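Local coordinates for protein putative esterase/lipase/thioesterase (Silicibacter sp., PDB 2PBL) that is a putative esterase, lipase or thioesterase of the alpha/beta-hydrolase fold and probably hydrolyses ester or thioester bonds, at residues 62-68 against 93-99; 127-133 against 159-164; 38-43 against 53-59. One frame throughout, in Å; residues are numbered along the deposited sequence.

Contact 1 (62-68 against 93-99)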
loop_
_atom_site.group_PDB
_atom_site.type_symbol
_atom_site.label_atom_id
_atom_site.label_comp_id
_atom_site.label_asym_id
_atom_site.label_seq_id
_atom_site.Cartn_x
_atom_site.Cartn_y
_atom_site.Cartn_z
ATOM N N PRO A 62 -20.132 6.016 7.467
ATOM C CA PRO A 62 -18.989 6.189 6.578
ATOM C C PRO A 62 -19.377 6.638 5.174
ATOM O O PRO A 62 -20.382 6.166 4.633
ATOM C CB PRO A 62 -18.350 4.787 6.575
ATOM C CG PRO A 62 -18.823 4.150 7.808
ATOM C CD PRO A 62 -20.190 4.661 8.034
ATOM N N VAL A 63 -18.614 7.571 4.615
ATOM C CA VAL A 63 -18.835 8.032 3.259
ATOM C C VAL A 63 -18.268 7.039 2.238
ATOM O O VAL A 63 -18.455 7.204 1.011
ATOM C CB VAL A 63 -18.179 9.426 2.955
ATOM C CG1 VAL A 63 -18.645 10.488 3.930
ATOM C CG2 VAL A 63 -16.679 9.361 2.916
ATOM N N GLY A 64 -17.525 6.051 2.732
ATOM C CA GLY A 64 -16.892 5.086 1.889
ATOM C C GLY A 64 -15.771 4.394 2.625
ATOM O O GLY A 64 -15.531 4.642 3.829
ATOM N N LEU A 65 -15.050 3.571 1.864
ATOM C CA LEU A 65 -13.966 2.756 2.380
ATOM C C LEU A 65 -12.620 3.074 1.786
ATOM O O LEU A 65 -12.464 3.126 0.561
ATOM C CB LEU A 65 -14.241 1.279 2.070
ATOM C CG LEU A 65 -13.113 0.294 2.329
ATOM C CD1 LEU A 65 -12.805 0.204 3.842
ATOM C CD2 LEU A 65 -13.445 -1.071 1.796
ATOM N N PHE A 66 -11.633 3.245 2.660
ATOM C CA PHE A 66 -10.261 3.503 2.244
ATOM C C PHE A 66 -9.409 2.350 2.740
ATOM O O PHE A 66 -9.377 2.106 3.942
ATOM C CB PHE A 66 -9.776 4.862 2.793
ATOM C CG PHE A 66 -8.261 5.053 2.832
ATOM C CD1 PHE A 66 -7.432 4.624 1.837
ATOM C CD2 PHE A 66 -7.695 5.786 3.856
ATOM C CE1 PHE A 66 -6.086 4.904 1.881
ATOM C CE2 PHE A 66 -6.358 6.039 3.920
ATOM C CZ PHE A 66 -5.555 5.611 2.926
ATOM N N VAL A 67 -8.743 1.641 1.823
ATOM C CA VAL A 67 -7.838 0.553 2.231
ATOM C C VAL A 67 -6.410 1.016 2.090
ATOM O O VAL A 67 -5.987 1.430 0.999
ATOM C CB VAL A 67 -8.000 -0.715 1.439
ATOM C CG1 VAL A 67 -7.065 -1.848 1.969
ATOM C CG2 VAL A 67 -9.467 -1.169 1.441
ATOM N N PHE A 68 -5.631 0.885 3.163
ATOM C CA PHE A 68 -4.218 1.198 3.088
ATOM C C PHE A 68 -3.381 -0.081 3.208
ATOM O O PHE A 68 -3.559 -0.846 4.143
ATOM C CB PHE A 68 -3.814 2.227 4.117
ATOM C CG PHE A 68 -2.339 2.439 4.174
ATOM C CD1 PHE A 68 -1.700 3.285 3.270
ATOM C CD2 PHE A 68 -1.568 1.754 5.119
ATOM C CE1 PHE A 68 -0.308 3.460 3.340
ATOM C CE2 PHE A 68 -0.228 1.892 5.197
ATOM C CZ PHE A 68 0.429 2.780 4.318
ATOM N N GLY A 93 -14.608 11.260 7.088
ATOM C CA GLY A 93 -15.742 10.348 7.124
ATOM C C GLY A 93 -15.580 8.992 6.463
ATOM O O GLY A 93 -16.563 8.285 6.301
ATOM N N TRP A 94 -14.347 8.619 6.111
ATOM C CA TRP A 94 -14.069 7.319 5.516
ATOM C C TRP A 94 -13.776 6.283 6.584
ATOM O O TRP A 94 -13.119 6.581 7.591
ATOM C CB TRP A 94 -12.830 7.413 4.627
ATOM C CG TRP A 94 -13.078 8.244 3.428
ATOM C CD1 TRP A 94 -13.127 9.593 3.384
ATOM C CD2 TRP A 94 -13.384 7.784 2.116
ATOM N NE1 TRP A 94 -13.423 10.027 2.123
ATOM C CE2 TRP A 94 -13.571 8.935 1.309
ATOM C CE3 TRP A 94 -13.488 6.513 1.526
ATOM C CZ2 TRP A 94 -13.900 8.855 -0.039
ATOM C CZ3 TRP A 94 -13.787 6.439 0.181
ATOM C CH2 TRP A 94 -14.011 7.593 -0.588
ATOM N N ALA A 95 -14.252 5.066 6.368
ATOM C CA ALA A 95 -13.810 3.941 7.203
ATOM C C ALA A 95 -12.463 3.551 6.626
ATOM O O ALA A 95 -12.222 3.709 5.442
ATOM C CB ALA A 95 -14.758 2.776 7.148
ATOM N N VAL A 96 -11.566 3.038 7.444
ATOM C CA VAL A 96 -10.240 2.725 6.946
ATOM C C VAL A 96 -9.812 1.301 7.275
ATOM O O VAL A 96 -9.767 0.915 8.440
ATOM C CB VAL A 96 -9.199 3.754 7.520
ATOM C CG1 VAL A 96 -7.785 3.405 7.076
ATOM C CG2 VAL A 96 -9.584 5.166 7.096
ATOM N N ALA A 97 -9.477 0.521 6.242
ATOM C CA ALA A 97 -9.055 -0.837 6.447
ATOM C C ALA A 97 -7.564 -0.964 6.220
ATOM O O ALA A 97 -7.056 -0.424 5.242
ATOM C CB ALA A 97 -9.821 -1.800 5.489
HETATM N N MSE A 98 -6.902 -1.787 7.021
HETATM C CA MSE A 98 -5.482 -2.048 6.883
HETATM C C MSE A 98 -5.154 -3.531 7.000
HETATM O O MSE A 98 -5.164 -4.083 8.062
HETATM C CB MSE A 98 -4.681 -1.239 7.899
HETATM C CG MSE A 98 -4.636 0.214 7.515
HETATM SE SE MSE A 98 -3.551 1.272 8.768
HETATM C CE MSE A 98 -3.720 2.995 8.011
ATOM N N PRO A 99 -4.866 -4.199 5.869
ATOM C CA PRO A 99 -4.578 -5.613 6.084
ATOM C C PRO A 99 -3.119 -5.934 6.339
ATOM O O PRO A 99 -2.196 -5.153 5.990
ATOM C CB PRO A 99 -4.953 -6.226 4.728
ATOM C CG PRO A 99 -4.549 -5.177 3.790
ATOM C CD PRO A 99 -4.885 -3.858 4.442
HETATM O O HOH W 1 -1.748 -2.468 5.709
#
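Residues 64-68 and 94-99 pair as parallel strands, their axes 4.6 Å apart at the closest and 29° from alignment, in a beta-alpha-beta unit of the alpha/beta-hydrolase sheet. Backbone bonds step across: Gly64 O takes Ala95 N, Ala95 O takes Phe66 N, Phe66 O takes Ala97 N, and Ala97 O takes Phe68 N at 2.8 Å. Ahead of them, Val63 N reaches Gly93 O at 2.7 Å, just where a Schellman motif ends helix 87-91.

On one face of the sheet, Trp94 meets Val63 and Gly64; its CG stands anti to its carbonyl carbon (chi1 -68°), which lays the indole against them. Val63 CG2 sits over the five-membered ring, 3.4 Å from the centroid and 10° off the normal, a CH-pi contact. Trp94 CE3 presses on Gly64 C at 3.3 Å, where a beta carbon on Gly64 would clash with the indole. With an alanine in place of Trp94, Val63 CG2 would probably lose the ring beneath it and a gap would open beside Gly64. Farther along, Phe66 and Val96 lie side by side, covered by Ala89 of helix 87-91.

On the other face, Leu65 CD1 and Val67 CG2 both touch Ala97 CB. A water donates to both Phe68 O and Pro99 O. Selenomethionine Met98 holds its selenium oblique to the Phe68 ring, a Met-aromatic contact, with Met98 CE 3.8 Å from Phe68 CD2.

Contact 2 (127-133 against 159-164)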
loop_
_atom_site.group_PDB
_atom_site.type_symbol
_atom_site.label_atom_id
_atom_site.label_comp_id
_atom_site.label_asym_id
_atom_site.label_seq_id
_atom_site.Cartn_x
_atom_site.Cartn_y
_atom_site.Cartn_z
ATOM N N ILE A 127 -18.097 -2.261 4.695
ATOM C CA ILE A 127 -18.360 -0.892 4.428
ATOM C C ILE A 127 -18.982 -0.701 3.047
ATOM O O ILE A 127 -18.455 -1.181 2.025
ATOM C CB ILE A 127 -17.051 -0.065 4.528
ATOM C CG1 ILE A 127 -16.332 -0.299 5.861
ATOM C CG2 ILE A 127 -17.326 1.411 4.324
ATOM C CD1 ILE A 127 -17.083 0.223 7.068
ATOM N N ASP A 128 -20.066 0.045 3.016
ATOM C CA ASP A 128 -20.701 0.365 1.785
ATOM C C ASP A 128 -20.071 1.645 1.216
ATOM O O ASP A 128 -19.458 2.427 1.944
ATOM C CB ASP A 128 -22.197 0.590 2.009
ATOM C CG ASP A 128 -22.922 -0.644 2.489
ATOM O OD1 ASP A 128 -22.368 -1.747 2.433
ATOM O OD2 ASP A 128 -24.095 -0.503 2.898
ATOM N N GLY A 129 -20.214 1.838 -0.092
ATOM C CA GLY A 129 -19.830 3.081 -0.709
ATOM C C GLY A 129 -18.645 2.937 -1.636
ATOM O O GLY A 129 -18.177 1.826 -1.852
ATOM N N PRO A 130 -18.122 4.072 -2.157
ATOM C CA PRO A 130 -16.967 3.981 -2.972
ATOM C C PRO A 130 -15.747 3.462 -2.183
ATOM O O PRO A 130 -15.658 3.595 -0.955
ATOM C CB PRO A 130 -16.746 5.414 -3.426
ATOM C CG PRO A 130 -17.299 6.231 -2.333
ATOM C CD PRO A 130 -18.552 5.484 -1.999
ATOM N N ILE A 131 -14.810 2.915 -2.927
ATOM C CA ILE A 131 -13.597 2.391 -2.360
ATOM C C ILE A 131 -12.405 3.167 -2.926
ATOM O O ILE A 131 -12.341 3.403 -4.129
ATOM C CB ILE A 131 -13.426 0.912 -2.745
ATOM C CG1 ILE A 131 -14.605 0.108 -2.190
ATOM C CG2 ILE A 131 -12.033 0.429 -2.270
ATOM C CD1 ILE A 131 -14.631 -1.355 -2.573
ATOM N N VAL A 132 -11.496 3.559 -2.032
ATOM C CA VAL A 132 -10.232 4.204 -2.410
ATOM C C VAL A 132 -9.100 3.363 -1.805
ATOM O O VAL A 132 -9.203 2.851 -0.683
ATOM C CB VAL A 132 -10.143 5.712 -2.073
ATOM C CG1 VAL A 132 -11.165 6.532 -2.921
ATOM C CG2 VAL A 132 -10.288 5.994 -0.537
ATOM N N LEU A 133 -8.028 3.228 -2.577
ATOM C CA LEU A 133 -6.894 2.425 -2.220
ATOM C C LEU A 133 -5.641 3.245 -2.182
ATOM O O LEU A 133 -5.403 4.029 -3.092
ATOM C CB LEU A 133 -6.681 1.333 -3.290
ATOM C CG LEU A 133 -7.792 0.287 -3.529
ATOM C CD1 LEU A 133 -7.350 -0.776 -4.522
ATOM C CD2 LEU A 133 -8.275 -0.316 -2.206
ATOM N N ARG A 159 -16.434 -0.504 -7.849
ATOM C CA ARG A 159 -16.557 0.531 -6.803
ATOM C C ARG A 159 -15.283 1.294 -6.552
ATOM O O ARG A 159 -15.310 2.330 -5.841
ATOM C CB ARG A 159 -16.966 -0.108 -5.504
ATOM C CG ARG A 159 -18.386 -0.687 -5.465
ATOM C CD ARG A 159 -18.555 -1.600 -4.294
ATOM N NE ARG A 159 -18.424 -0.887 -3.018
ATOM C CZ ARG A 159 -18.429 -1.481 -1.840
ATOM N NH1 ARG A 159 -18.601 -2.779 -1.738
ATOM N NH2 ARG A 159 -18.300 -0.771 -0.737
ATOM N N ILE A 160 -14.153 0.838 -7.132
ATOM C CA ILE A 160 -12.901 1.554 -6.831
ATOM C C ILE A 160 -12.925 2.898 -7.560
ATOM O O ILE A 160 -13.036 2.960 -8.795
ATOM C CB ILE A 160 -11.667 0.770 -7.214
ATOM C CG1 ILE A 160 -11.554 -0.499 -6.375
ATOM C CG2 ILE A 160 -10.376 1.614 -7.028
ATOM C CD1 ILE A 160 -10.460 -1.427 -6.894
ATOM N N ARG A 161 -12.754 3.969 -6.788
ATOM C CA ARG A 161 -12.805 5.334 -7.299
ATOM C C ARG A 161 -11.430 5.904 -7.581
ATOM O O ARG A 161 -11.208 6.490 -8.628
ATOM C CB ARG A 161 -13.584 6.225 -6.312
ATOM C CG ARG A 161 -13.596 7.689 -6.647
ATOM C CD ARG A 161 -14.616 8.471 -5.891
ATOM N NE ARG A 161 -14.477 9.915 -6.119
ATOM C CZ ARG A 161 -14.979 10.543 -7.184
ATOM N NH1 ARG A 161 -15.584 9.870 -8.151
ATOM N NH2 ARG A 161 -14.804 11.844 -7.323
ATOM N N ASN A 162 -10.518 5.724 -6.638
ATOM C CA ASN A 162 -9.151 6.272 -6.719
ATOM C C ASN A 162 -8.165 5.207 -6.253
ATOM O O ASN A 162 -8.438 4.426 -5.311
ATOM C CB ASN A 162 -8.913 7.471 -5.749
ATOM C CG ASN A 162 -9.881 8.647 -5.908
ATOM O OD1 ASN A 162 -10.198 9.032 -7.000
ATOM N ND2 ASN A 162 -10.323 9.308 -4.731
ATOM N N VAL A 163 -6.998 5.181 -6.892
ATOM C CA VAL A 163 -5.880 4.348 -6.459
ATOM C C VAL A 163 -4.646 5.246 -6.418
ATOM O O VAL A 163 -4.259 5.825 -7.454
ATOM C CB VAL A 163 -5.609 3.104 -7.343
ATOM C CG1 VAL A 163 -4.442 2.338 -6.740
ATOM C CG2 VAL A 163 -6.824 2.220 -7.400
ATOM N N VAL A 164 -4.022 5.306 -5.231
ATOM C CA VAL A 164 -2.837 6.155 -4.957
ATOM C C VAL A 164 -1.702 5.313 -4.392
ATOM O O VAL A 164 -1.568 5.159 -3.162
ATOM C CB VAL A 164 -3.147 7.348 -4.001
ATOM C CG1 VAL A 164 -1.917 8.271 -3.855
ATOM C CG2 VAL A 164 -4.330 8.131 -4.518
#
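Gly129 O is gripped twice by one side chain: Arg159 NE and NH2 both donate to it, side-on, with NH2 at 2.8 Å in the carbonyl plane on a lone pair. The same NH2 also reaches Ile127 O at 2.8 Å, and both carbonyl oxygens lie in the guanidinium plane. The arginine gets there by a bend at chi3 (64°), which swings the guanidinium back along residues 127-129. Ile131 CD1 lies over the centre of one guanidinium face, 3.8 Å from Arg159 NE, and NH1 goes on to Ala124 O in helix 109-126. Three main-chain carbonyls thus hold the flat group against rotation, linking residue 159, at the head of strand 160-166, to the end of helix 109-126 and the turn after it.

From there the segments become neighbouring parallel strands of the alpha/beta-hydrolase sheet, 131-133 beside 160-164, their axes 15° apart. Ile131 N donates to Arg159 O, whereas the bond from Arg161 N to Ile131 O is short, 2.7 Å, and nearly straight at 173°. Leu133 N to Asn162 O and Val164 N to Leu133 O carry the pairing on. Strand 131-136 leads into a GxSxG sequence that looks like the nucleophile elbow, with Ser137 as the probable nucleophile.

On one face Leu133 CD1 meets Ile160 CD1 at 4.0 Å, the two side chains crossing at about a right angle, and lies alongside Val163 CG2. On the other, Val132 and Asn162 run side by side, CG1 touching ND2 at 3.4 Å. That amide is turned to the C-terminal helix, where ND2 donates to Ile260 O and Ala262 O; Arg161 NH2 forms a salt bridge with the terminal carboxylate of Ala262.

Contact 3 (38-43 against 53-59)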
loop_
_atom_site.group_PDB
_atom_site.type_symbol
_atom_site.label_atom_id
_atom_site.label_comp_id
_atom_site.label_asym_id
_atom_site.label_seq_id
_atom_site.Cartn_x
_atom_site.Cartn_y
_atom_site.Cartn_z
ATOM N N ARG A 38 -14.494 2.092 18.075
ATOM C CA ARG A 38 -14.457 2.422 16.643
ATOM C C ARG A 38 -13.276 1.743 15.946
ATOM O O ARG A 38 -13.137 1.832 14.734
ATOM C CB ARG A 38 -14.464 3.917 16.402
ATOM C CG ARG A 38 -15.863 4.473 16.685
ATOM C CD ARG A 38 -16.110 5.872 16.147
ATOM N NE ARG A 38 -15.252 6.905 16.763
ATOM C CZ ARG A 38 -14.264 7.579 16.175
ATOM N NH1 ARG A 38 -13.897 7.353 14.928
ATOM N NH2 ARG A 38 -13.596 8.483 16.876
ATOM N N ALA A 39 -12.406 1.111 16.728
ATOM C CA ALA A 39 -11.340 0.289 16.199
ATOM C C ALA A 39 -11.788 -1.168 16.246
ATOM O O ALA A 39 -11.907 -1.745 17.328
ATOM C CB ALA A 39 -10.087 0.476 17.007
ATOM N N ARG A 40 -12.098 -1.743 15.091
ATOM C CA ARG A 40 -12.429 -3.174 14.965
ATOM C C ARG A 40 -11.144 -3.944 14.553
ATOM O O ARG A 40 -10.824 -4.077 13.373
ATOM C CB ARG A 40 -13.533 -3.363 13.949
ATOM C CG ARG A 40 -14.849 -2.734 14.346
ATOM C CD ARG A 40 -15.937 -2.953 13.250
ATOM N NE ARG A 40 -16.176 -4.374 12.947
ATOM C CZ ARG A 40 -16.939 -4.823 11.949
ATOM N NH1 ARG A 40 -17.564 -3.972 11.133
ATOM N NH2 ARG A 40 -17.085 -6.128 11.769
ATOM N N LEU A 41 -10.401 -4.443 15.527
ATOM C CA LEU A 41 -9.105 -5.022 15.230
ATOM C C LEU A 41 -9.150 -6.488 14.837
ATOM O O LEU A 41 -10.068 -7.205 15.214
ATOM C CB LEU A 41 -8.185 -4.859 16.436
ATOM C CG LEU A 41 -8.013 -3.432 16.964
ATOM C CD1 LEU A 41 -7.094 -3.444 18.162
ATOM C CD2 LEU A 41 -7.461 -2.515 15.913
ATOM N N ASN A 42 -8.162 -6.930 14.063
ATOM C CA ASN A 42 -8.038 -8.350 13.756
ATOM C C ASN A 42 -9.249 -9.070 13.196
ATOM O O ASN A 42 -9.558 -10.221 13.556
ATOM C CB ASN A 42 -7.477 -9.072 14.992
ATOM C CG ASN A 42 -6.111 -8.592 15.312
ATOM O OD1 ASN A 42 -5.192 -8.748 14.500
ATOM N ND2 ASN A 42 -5.958 -7.942 16.458
ATOM N N LEU A 43 -9.923 -8.403 12.279
ATOM C CA LEU A 43 -11.001 -9.024 11.568
ATOM C C LEU A 43 -10.337 -9.980 10.576
ATOM O O LEU A 43 -9.306 -9.660 10.023
ATOM C CB LEU A 43 -11.836 -7.981 10.860
ATOM C CG LEU A 43 -12.617 -6.968 11.701
ATOM C CD1 LEU A 43 -13.497 -6.083 10.801
ATOM C CD2 LEU A 43 -13.464 -7.648 12.786
ATOM N N PHE A 53 -7.253 -8.027 9.119
ATOM C CA PHE A 53 -7.251 -6.598 8.892
ATOM C C PHE A 53 -7.903 -5.866 10.039
ATOM O O PHE A 53 -8.729 -6.417 10.774
ATOM C CB PHE A 53 -7.910 -6.190 7.566
ATOM C CG PHE A 53 -9.402 -6.424 7.486
ATOM C CD1 PHE A 53 -9.922 -7.684 7.205
ATOM C CD2 PHE A 53 -10.285 -5.369 7.598
ATOM C CE1 PHE A 53 -11.292 -7.886 7.134
ATOM C CE2 PHE A 53 -11.665 -5.554 7.488
ATOM C CZ PHE A 53 -12.162 -6.827 7.241
ATOM N N ASP A 54 -7.465 -4.624 10.202
ATOM C CA ASP A 54 -8.027 -3.723 11.168
ATOM C C ASP A 54 -8.980 -2.798 10.385
ATOM O O ASP A 54 -8.732 -2.423 9.231
ATOM C CB ASP A 54 -6.955 -2.929 11.891
ATOM C CG ASP A 54 -6.101 -3.783 12.858
ATOM O OD1 ASP A 54 -6.465 -4.914 13.257
ATOM O OD2 ASP A 54 -5.024 -3.288 13.219
ATOM N N LEU A 55 -10.107 -2.512 11.005
ATOM C CA LEU A 55 -11.113 -1.630 10.456
ATOM C C LEU A 55 -11.406 -0.511 11.455
ATOM O O LEU A 55 -11.888 -0.747 12.581
ATOM C CB LEU A 55 -12.374 -2.393 10.107
ATOM C CG LEU A 55 -13.474 -1.633 9.395
ATOM C CD1 LEU A 55 -13.005 -1.046 8.042
ATOM C CD2 LEU A 55 -14.630 -2.590 9.160
ATOM N N PHE A 56 -11.067 0.692 11.028
ATOM C CA PHE A 56 -11.267 1.901 11.805
ATOM C C PHE A 56 -12.470 2.651 11.256
ATOM O O PHE A 56 -12.498 3.048 10.089
ATOM C CB PHE A 56 -10.003 2.772 11.826
ATOM C CG PHE A 56 -8.793 2.013 12.283
ATOM C CD1 PHE A 56 -8.705 1.569 13.591
ATOM C CD2 PHE A 56 -7.786 1.668 11.394
ATOM C CE1 PHE A 56 -7.640 0.808 13.998
ATOM C CE2 PHE A 56 -6.712 0.897 11.814
ATOM C CZ PHE A 56 -6.643 0.492 13.107
ATOM N N LEU A 57 -13.436 2.897 12.138
ATOM C CA LEU A 57 -14.700 3.525 11.761
ATOM C C LEU A 57 -14.710 4.969 12.152
ATOM O O LEU A 57 -14.202 5.291 13.247
ATOM C CB LEU A 57 -15.846 2.849 12.502
ATOM C CG LEU A 57 -15.931 1.346 12.264
ATOM C CD1 LEU A 57 -16.940 0.710 13.147
ATOM C CD2 LEU A 57 -16.221 1.019 10.809
ATOM N N PRO A 58 -15.304 5.840 11.293
ATOM C CA PRO A 58 -15.452 7.243 11.612
ATOM C C PRO A 58 -16.612 7.372 12.569
ATOM O O PRO A 58 -17.294 6.394 12.854
ATOM C CB PRO A 58 -15.817 7.887 10.256
ATOM C CG PRO A 58 -16.544 6.845 9.538
ATOM C CD PRO A 58 -15.949 5.520 10.000
ATOM N N GLU A 59 -16.850 8.579 13.052
ATOM C CA GLU A 59 -17.957 8.763 13.972
ATOM C C GLU A 59 -19.327 8.644 13.328
ATOM O O GLU A 59 -20.218 8.042 13.910
ATOM C CB GLU A 59 -17.834 10.088 14.700
ATOM C CG GLU A 59 -16.798 10.063 15.775
ATOM C CD GLU A 59 -16.935 11.271 16.661
ATOM O OE1 GLU A 59 -16.456 12.347 16.285
ATOM O OE2 GLU A 59 -17.532 11.106 17.724
#
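Main-chain hydrogen bonds join residues 38-43 to 53-57 in antiparallel fashion. Leu57 N donates to Arg38 O, Arg40 and Leu55 exchange a pair of bonds, the shorter from Arg40 N to Leu55 O at 2.7 Å, and Leu43 and Phe53 exchange another. Asn42 and Leu43 both face Phe53, which makes a G1 beta bulge in this hairpin at the edge of the alpha/beta-hydrolase sheet.

Side-chain polar bonds secure the bulge and the open end. Asp54 OD1 takes Asn42 N at 2.8 Å, nearly straight (169°), and has a second partner in Lys79, which also binds Asn42 OD1. At the other end Arg38 NH1 donates to Leu57 O at 2.7 Å, on a lone pair, while Glu59 CG lies over the centre of the guanidinium. Arg40 turns its charged end to Glu126 of helix 109-126.

Apolar contacts fill both faces. Leu43 CB sits over the Phe53 ring, 3.9 Å from its centroid, a CH-pi contact; Phe53 CG stands between its own backbone N and carbonyl carbon (chi1 68°), bringing the ring under Leu43. Leu43 CD1 also packs on Leu55 CB, and Arg40 CD on Leu57 CD1. Across the sheet, Ala39 CB approaches the edge of the Phe56 ring, 3.8 Å from CD1, and Leu41 CD2 touches CE1 of that ring, which meets Phe31 of helix 20-35 edge-to-face.

How the contacts relate
From the N terminus, contact 3 comes first, closing a hairpin of nine intervening residues. The chain then passes directly into contact 1, whose loop of 24 residues carries helix 87-91 and returns beside the hairpin: strand 94-99 lies between 52-56 and 64-69, with Val96 N bonded to Phe56 O. After helix 109-126, contact 2 closes the third loop, which holds the putative nucleophile elbow. The loops follow in series; none encloses or crosses another. Strands 64-69 and 131-136 join contacts 1 and 2 through Leu65 O and Val132 N, making one continuous sheet from edge hairpin to strand 160-166. Ile127 of contact 2 packs on Ala95 of contact 1 and on Leu55 and Leu57 of contact 3.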